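Coclaurine N-methyltransferase (Coptis japonica, PDB 6GKV) catalyses the N-methylation of coclaurine in alkaloid biosynthesis, with S-adenosyl-L-methionine as the probable methyl donor. Local coordinates at residues 247-252 against 327-332; 72-77 against 320-325. One frame throughout, in Å; residues are numbered along the deposited sequence.

Contact 1 (247-252 against 327-332); sequences TEYVFP and CLSGME. With F2W (6,7-dimethoxy-2-methyl-1,2,3,4-tetrahydroisoquinolin-2-ium), chain D.
S329 reaches out from helix 313-335 into the notch between Y249 and V250, on the loop that joins strands 235-236 and 257-258, and this loop-on-helix packing builds one side of the alkaloid pocket in a Rossmann-like methyltransferase of the CFA/CMAS family. Its OG lies 3.4 Å from CD2 of Y249, coming in obliquely to that ring, and CG2 of V250 meets the same oxygen. The hydroxyl's hydrogen bond runs back one helical turn to the carbonyl of G325, so what it offers the loop is van der Waals contact. With CG anti to the backbone N (chi1 180°), the phenol of Y249 extends toward the helix; the ring of W245 meets it edge-to-face. V250 works in two directions: while CG2 faces the serine, CG1 sits 3.4 Å above the F251 ring, offset toward its rim. F251 presents its ring edge to N-methylheliamine, CZ lying 3.5 Å from CAB of the ligand. Cutting F251 back to an alanine is likely to open a gap beside the dimethoxy-bearing ring and leave CG1 of V250 without its aromatic neighbour. G330 brings bare backbone to the pocket, its CA 3.5 Å from the ligand methoxy carbon CAM, where a beta-carbon would clash.

Contact 2 (72-77 against 320-325); sequences SQLYEI and INYWRG. With SAH (S-adenosyl-L-homocysteine), chain C.
W323 of helix 313-335 lays the CZ2-CH2 rim of its indole against L74 and I77, two residues of the turn that follows the short helix 70-73 and carries Y75 into the active site. The three side chains make most of an apolar contact between that turn and the long helix. I77 comes in at the indole edge, near the ring plane, with CD1 3.9 Å from CZ2 of W323, and the isoleucine and tryptophan run antiparallel as they pass. L74 arrives obliquely instead: its CD1 is 4.0 Å from CH2 of the tryptophan and just as far from OH of Y322, whose side chain it crosses at about a right angle. The leucine gets there because CG is anti to the backbone N (chi1 -160°), which swings the branch round toward the helix. Behind it, CG of L74 also lies over the centre of the Y75 ring, 3.9 Å above the plane. The opposite face of that ring takes C2' of S-adenosylhomocysteine at 3.6 Å, so the phenol is sandwiched between leucine and cofactor ribose, with its OH 3.4 Å from the sulfur SD and hydrogen-bonded to H202. On the helix itself, CE2 of Y322 sits over the centre of one indole face, while F81 and F326 also meet W323. The hydroxyl of Y322 is spent on V250; that oxygen aside, alkyl and aromatic carbons do the touching, so packing carries the contact, and the hydrocarbon backing of Y75 probably helps keep its ring flat against the cofactor.

In the fold
Contacts 1 and 2 lie 11 Å apart, centre to centre, on the same side of the chain's centre, and both draw on helix 313-335: residues 320-325 serve contact 2 and 327-332, the next turns, serve contact 1. Along the chain the order is 72-77, 247-252, 320-325, 327-332, so the pairings cross. The contacts also touch directly, for OH of Y322 lies 2.7 Å from O of V250, a probable hydrogen bond tying the loop to the helix. One helix thus touches both the cofactor-side turn and the substrate-side loop, an arrangement consistent with bringing methyl donor and alkaloid together beside the Rossmann-like sheet.

Contact 1 (247-252 against 327-332)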
loop_
_atom_site.group_PDB
_atom_site.type_symbol
_atom_site.label_atom_id
_atom_site.label_comp_id
_atom_site.label_asym_id
_atom_site.label_seq_id
_atom_site.Cartn_x
_atom_site.Cartn_y
_atom_site.Cartn_z
ATOM N N THR A 247 -19.829 15.389 -7.479
ATOM C CA THR A 247 -18.753 14.713 -8.194
ATOM C C THR A 247 -18.490 15.359 -9.553
ATOM O O THR A 247 -17.338 15.488 -9.962
ATOM C CB THR A 247 -19.053 13.211 -8.368
ATOM O OG1 THR A 247 -19.237 12.618 -7.074
ATOM C CG2 THR A 247 -17.897 12.518 -9.051
ATOM N N GLU A 248 -19.543 15.803 -10.241
ATOM C CA GLU A 248 -19.354 16.460 -11.542
ATOM C C GLU A 248 -19.476 17.982 -11.522
ATOM O O GLU A 248 -19.388 18.619 -12.562
ATOM C CB GLU A 248 -20.333 15.892 -12.558
ATOM C CG GLU A 248 -19.872 14.582 -13.145
ATOM C CD GLU A 248 -20.972 13.845 -13.863
ATOM O OE1 GLU A 248 -22.089 14.393 -13.948
ATOM O OE2 GLU A 248 -20.725 12.712 -14.328
ATOM N N TYR A 249 -19.687 18.552 -10.341
ATOM C CA TYR A 249 -19.753 20.004 -10.146
ATOM C C TYR A 249 -18.566 20.739 -10.780
ATOM O O TYR A 249 -18.762 21.738 -11.442
ATOM C CB TYR A 249 -19.814 20.280 -8.643
ATOM C CG TYR A 249 -19.889 21.703 -8.095
ATOM C CD1 TYR A 249 -20.691 22.710 -8.677
ATOM C CD2 TYR A 249 -19.242 22.002 -6.899
ATOM C CE1 TYR A 249 -20.773 23.996 -8.085
ATOM C CE2 TYR A 249 -19.318 23.253 -6.312
ATOM C CZ TYR A 249 -20.080 24.246 -6.888
ATOM O OH TYR A 249 -20.106 25.467 -6.232
ATOM N N VAL A 250 -17.345 20.242 -10.584
ATOM C CA VAL A 250 -16.136 20.986 -10.967
ATOM C C VAL A 250 -15.424 20.429 -12.210
ATOM O O VAL A 250 -15.118 21.176 -13.147
ATOM C CB VAL A 250 -15.136 21.021 -9.799
ATOM C CG1 VAL A 250 -13.761 21.405 -10.275
ATOM C CG2 VAL A 250 -15.609 21.992 -8.749
ATOM N N PHE A 251 -15.154 19.126 -12.202
ATOM C CA PHE A 251 -14.453 18.460 -13.291
ATOM C C PHE A 251 -15.432 17.747 -14.219
ATOM O O PHE A 251 -16.346 17.072 -13.748
ATOM C CB PHE A 251 -13.440 17.448 -12.751
ATOM C CG PHE A 251 -12.401 18.051 -11.849
ATOM C CD1 PHE A 251 -12.623 18.151 -10.475
ATOM C CD2 PHE A 251 -11.209 18.533 -12.375
ATOM C CE1 PHE A 251 -11.678 18.720 -9.653
ATOM C CE2 PHE A 251 -10.252 19.097 -11.549
ATOM C CZ PHE A 251 -10.487 19.195 -10.189
ATOM N N PRO A 252 -15.242 17.900 -15.543
ATOM C CA PRO A 252 -16.086 17.190 -16.519
ATOM C C PRO A 252 -16.085 15.662 -16.308
ATOM O O PRO A 252 -15.111 15.083 -15.807
ATOM C CB PRO A 252 -15.463 17.568 -17.874
ATOM C CG PRO A 252 -14.116 18.205 -17.558
ATOM C CD PRO A 252 -14.262 18.796 -16.191
ATOM N N CYS A 327 -12.612 26.061 -5.991
ATOM C CA CYS A 327 -11.900 26.311 -4.763
ATOM C C CYS A 327 -12.672 25.848 -3.511
ATOM O O CYS A 327 -12.073 25.387 -2.541
ATOM C CB CYS A 327 -11.573 27.800 -4.683
ATOM S SG CYS A 327 -10.559 28.397 -6.018
ATOM N N LEU A 328 -13.992 25.951 -3.538
ATOM C CA LEU A 328 -14.809 25.506 -2.418
ATOM C C LEU A 328 -14.770 23.991 -2.336
ATOM O O LEU A 328 -14.646 23.428 -1.227
ATOM C CB LEU A 328 -16.257 25.985 -2.561
ATOM C CG LEU A 328 -16.615 27.475 -2.448
ATOM C CD1 LEU A 328 -18.095 27.592 -2.600
ATOM C CD2 LEU A 328 -16.204 28.073 -1.105
ATOM N N SER A 329 -14.918 23.339 -3.498
ATOM C CA SER A 329 -14.731 21.892 -3.580
ATOM C C SER A 329 -13.369 21.496 -2.999
ATOM O O SER A 329 -13.281 20.604 -2.164
ATOM C CB SER A 329 -14.834 21.402 -5.016
ATOM O OG SER A 329 -16.165 21.491 -5.468
ATOM N N GLY A 330 -12.316 22.184 -3.428
ATOM C CA GLY A 330 -10.984 21.931 -2.908
ATOM C C GLY A 330 -10.874 22.142 -1.408
ATOM O O GLY A 330 -10.322 21.302 -0.699
ATOM N N MET A 331 -11.396 23.262 -0.918
ATOM C CA MET A 331 -11.355 23.549 0.517
ATOM C C MET A 331 -11.990 22.459 1.382
ATOM O O MET A 331 -11.384 21.961 2.312
ATOM C CB MET A 331 -12.052 24.867 0.822
ATOM C CG MET A 331 -11.125 26.048 0.879
ATOM S SD MET A 331 -12.049 27.548 1.239
ATOM C CE MET A 331 -12.607 27.212 2.884
ATOM N N GLU A 332 -13.219 22.100 1.070
ATOM C CA GLU A 332 -13.958 21.210 1.934
ATOM C C GLU A 332 -13.516 19.770 1.775
ATOM O O GLU A 332 -13.559 19.003 2.727
ATOM C CB GLU A 332 -15.457 21.317 1.656
ATOM C CG GLU A 332 -16.085 22.641 2.040
ATOM C CD GLU A 332 -15.800 23.038 3.459
ATOM O OE1 GLU A 332 -16.163 22.263 4.379
ATOM O OE2 GLU A 332 -15.219 24.135 3.655
HETATM C CAM F2W D . -10.014 21.633 -6.279
HETATM O OAK F2W D . -10.104 20.190 -6.254
HETATM C CAB F2W D . -9.109 19.639 -7.023
HETATM C CAA F2W D . -8.134 20.400 -7.680
HETATM C CAF F2W D . -7.180 19.733 -8.444
HETATM C CAJ F2W D . -6.156 20.397 -9.098
HETATM C CAI F2W D . -5.486 19.677 -10.313
HETATM N NAH F2W D . -4.979 18.414 -9.753
HETATM C CAO F2W D . -4.611 17.667 -10.972
HETATM C CAG F2W D . -6.247 17.809 -9.335
HETATM C CAE F2W D . -7.148 18.365 -8.482
HETATM C CAD F2W D . -8.136 17.610 -7.855
HETATM C CAC F2W D . -9.092 18.255 -7.091
HETATM O OAL F2W D . -10.107 17.621 -6.425
HETATM C CAN F2W D . -10.160 16.182 -6.444
#

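Contact 2 (72-77 against 320-325)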
loop_
_atom_site.group_PDB
_atom_site.type_symbol
_atom_site.label_atom_id
_atom_site.label_comp_id
_atom_site.label_asym_id
_atom_site.label_seq_id
_atom_site.Cartn_x
_atom_site.Cartn_y
_atom_site.Cartn_z
ATOM N N SER A 72 -9.748 21.518 -23.231
ATOM C CA SER A 72 -10.623 22.608 -23.668
ATOM C C SER A 72 -11.428 23.232 -22.531
ATOM O O SER A 72 -11.484 24.460 -22.421
ATOM C CB SER A 72 -11.583 22.129 -24.764
ATOM O OG SER A 72 -11.065 22.379 -26.057
ATOM N N GLN A 73 -12.067 22.398 -21.708
ATOM C CA GLN A 73 -12.893 22.911 -20.617
ATOM C C GLN A 73 -12.009 23.486 -19.519
ATOM O O GLN A 73 -12.365 24.456 -18.845
ATOM C CB GLN A 73 -13.811 21.819 -20.051
ATOM C CG GLN A 73 -14.967 21.442 -20.972
ATOM C CD GLN A 73 -16.051 20.630 -20.278
ATOM O OE1 GLN A 73 -16.639 21.064 -19.281
ATOM N NE2 GLN A 73 -16.315 19.442 -20.802
ATOM N N LEU A 74 -10.839 22.877 -19.378
ATOM C CA LEU A 74 -9.881 23.188 -18.329
ATOM C C LEU A 74 -8.514 23.328 -18.999
ATOM O O LEU A 74 -8.373 22.933 -20.154
ATOM C CB LEU A 74 -9.894 22.074 -17.281
ATOM C CG LEU A 74 -9.371 22.283 -15.868
ATOM C CD1 LEU A 74 -10.006 23.504 -15.212
ATOM C CD2 LEU A 74 -9.681 21.021 -15.087
ATOM N N TYR A 75 -7.532 23.916 -18.315
ATOM C CA TYR A 75 -6.132 23.936 -18.797
ATOM C C TYR A 75 -5.831 24.787 -20.059
ATOM O O TYR A 75 -4.679 24.840 -20.511
ATOM C CB TYR A 75 -5.657 22.490 -19.029
ATOM C CG TYR A 75 -5.692 21.662 -17.766
ATOM C CD1 TYR A 75 -5.317 22.225 -16.548
ATOM C CD2 TYR A 75 -6.136 20.346 -17.777
ATOM C CE1 TYR A 75 -5.354 21.503 -15.387
ATOM C CE2 TYR A 75 -6.182 19.611 -16.608
ATOM C CZ TYR A 75 -5.783 20.200 -15.411
ATOM O OH TYR A 75 -5.808 19.495 -14.222
ATOM N N GLU A 76 -6.851 25.437 -20.628
ATOM C CA GLU A 76 -6.640 26.500 -21.618
ATOM C C GLU A 76 -7.147 27.815 -21.033
ATOM O O GLU A 76 -7.935 28.530 -21.652
ATOM C CB GLU A 76 -7.354 26.210 -22.948
ATOM C CG GLU A 76 -6.564 25.371 -23.957
ATOM C CD GLU A 76 -5.213 25.957 -24.318
ATOM O OE1 GLU A 76 -5.030 27.189 -24.251
ATOM O OE2 GLU A 76 -4.328 25.167 -24.683
ATOM N N ILE A 77 -6.695 28.120 -19.825
ATOM C CA ILE A 77 -7.181 29.273 -19.090
ATOM C C ILE A 77 -6.311 30.488 -19.356
ATOM O O ILE A 77 -5.088 30.385 -19.307
ATOM C CB ILE A 77 -7.209 28.992 -17.574
ATOM C CG1 ILE A 77 -7.810 27.600 -17.292
ATOM C CG2 ILE A 77 -7.925 30.135 -16.839
ATOM C CD1 ILE A 77 -9.220 27.382 -17.897
ATOM N N ILE A 320 -17.317 32.907 -13.053
ATOM C CA ILE A 320 -16.685 33.254 -11.786
ATOM C C ILE A 320 -17.176 32.298 -10.674
ATOM O O ILE A 320 -16.408 31.886 -9.815
ATOM C CB ILE A 320 -16.941 34.730 -11.421
ATOM C CG1 ILE A 320 -16.465 35.043 -10.006
ATOM C CG2 ILE A 320 -18.397 35.055 -11.491
ATOM C CD1 ILE A 320 -14.965 35.054 -9.856
ATOM N N ASN A 321 -18.444 31.907 -10.716
ATOM C CA ASN A 321 -18.960 30.986 -9.717
ATOM C C ASN A 321 -18.482 29.565 -9.990
ATOM O O ASN A 321 -18.530 28.693 -9.112
ATOM C CB ASN A 321 -20.480 31.053 -9.675
ATOM C CG ASN A 321 -20.969 32.312 -9.015
ATOM O OD1 ASN A 321 -20.507 32.659 -7.927
ATOM N ND2 ASN A 321 -21.897 33.025 -9.669
ATOM N N TYR A 322 -18.027 29.334 -11.221
ATOM C CA TYR A 322 -17.393 28.070 -11.534
ATOM C C TYR A 322 -16.120 27.977 -10.716
ATOM O O TYR A 322 -15.842 26.970 -10.066
ATOM C CB TYR A 322 -17.045 27.922 -13.023
ATOM C CG TYR A 322 -16.123 26.733 -13.199
ATOM C CD1 TYR A 322 -16.645 25.448 -13.282
ATOM C CD2 TYR A 322 -14.733 26.883 -13.211
ATOM C CE1 TYR A 322 -15.824 24.347 -13.392
ATOM C CE2 TYR A 322 -13.892 25.768 -13.315
ATOM C CZ TYR A 322 -14.454 24.507 -13.412
ATOM O OH TYR A 322 -13.670 23.393 -13.532
ATOM N N TRP A 323 -15.326 29.038 -10.782
ATOM C CA TRP A 323 -14.040 29.029 -10.134
ATOM C C TRP A 323 -14.203 29.040 -8.603
ATOM O O TRP A 323 -13.415 28.418 -7.883
ATOM C CB TRP A 323 -13.196 30.193 -10.649
ATOM C CG TRP A 323 -12.569 29.808 -11.986
ATOM C CD1 TRP A 323 -12.875 30.318 -13.223
ATOM C CD2 TRP A 323 -11.598 28.781 -12.218
ATOM N NE1 TRP A 323 -12.128 29.692 -14.199
ATOM C CE2 TRP A 323 -11.325 28.733 -13.599
ATOM C CE3 TRP A 323 -10.896 27.893 -11.378
ATOM C CZ2 TRP A 323 -10.403 27.858 -14.170
ATOM C CZ3 TRP A 323 -9.975 27.016 -11.938
ATOM C CH2 TRP A 323 -9.738 27.003 -13.317
ATOM N N ARG A 324 -15.251 29.693 -8.111
ATOM C CA ARG A 324 -15.586 29.629 -6.686
ATOM C C ARG A 324 -15.846 28.201 -6.252
ATOM O O ARG A 324 -15.234 27.733 -5.311
ATOM C CB ARG A 324 -16.803 30.491 -6.373
ATOM C CG ARG A 324 -16.499 31.972 -6.325
ATOM C CD ARG A 324 -17.782 32.791 -6.365
ATOM N NE ARG A 324 -17.498 34.200 -6.155
ATOM C CZ ARG A 324 -18.362 35.181 -6.385
ATOM N NH1 ARG A 324 -19.573 34.906 -6.850
ATOM N NH2 ARG A 324 -18.002 36.437 -6.164
ATOM N N GLY A 325 -16.729 27.496 -6.952
ATOM C CA GLY A 325 -16.972 26.081 -6.686
ATOM C C GLY A 325 -15.751 25.184 -6.867
ATOM O O GLY A 325 -15.671 24.106 -6.290
HETATM N N SAH C . 1.847 20.454 -12.970
HETATM C CA SAH C . 1.272 21.792 -12.985
HETATM C CB SAH C . -0.214 21.743 -13.310
HETATM C CG SAH C . -0.969 20.519 -12.798
HETATM S SD SAH C . -2.660 20.475 -13.453
HETATM C C SAH C . 1.473 22.508 -11.659
HETATM O O SAH C . 1.788 21.835 -10.676
HETATM O OXT SAH C . 1.323 23.737 -11.548
HETATM C "C5'" SAH C . -2.290 19.162 -14.650
HETATM C "C4'" SAH C . -1.334 19.576 -15.775
HETATM O "O4'" SAH C . -1.144 18.502 -16.684
HETATM C "C3'" SAH C . -1.858 20.748 -16.594
HETATM O "O3'" SAH C . -0.774 21.564 -16.960
HETATM C "C2'" SAH C . -2.402 20.137 -17.861
HETATM O "O2'" SAH C . -2.221 21.048 -18.917
HETATM C "C1'" SAH C . -1.533 18.887 -17.997
HETATM N N9 SAH C . -2.208 17.777 -18.707
HETATM C C8 SAH C . -3.440 17.214 -18.447
HETATM N N7 SAH C . -3.658 16.223 -19.349
HETATM C C5 SAH C . -2.583 16.144 -20.182
HETATM C C6 SAH C . -2.276 15.328 -21.278
HETATM N N6 SAH C . -3.127 14.387 -21.698
HETATM N N1 SAH C . -1.073 15.504 -21.936
HETATM C C2 SAH C . -0.188 16.482 -21.518
HETATM N N3 SAH C . -0.494 17.283 -20.436
HETATM C C4 SAH C . -1.672 17.117 -19.785
#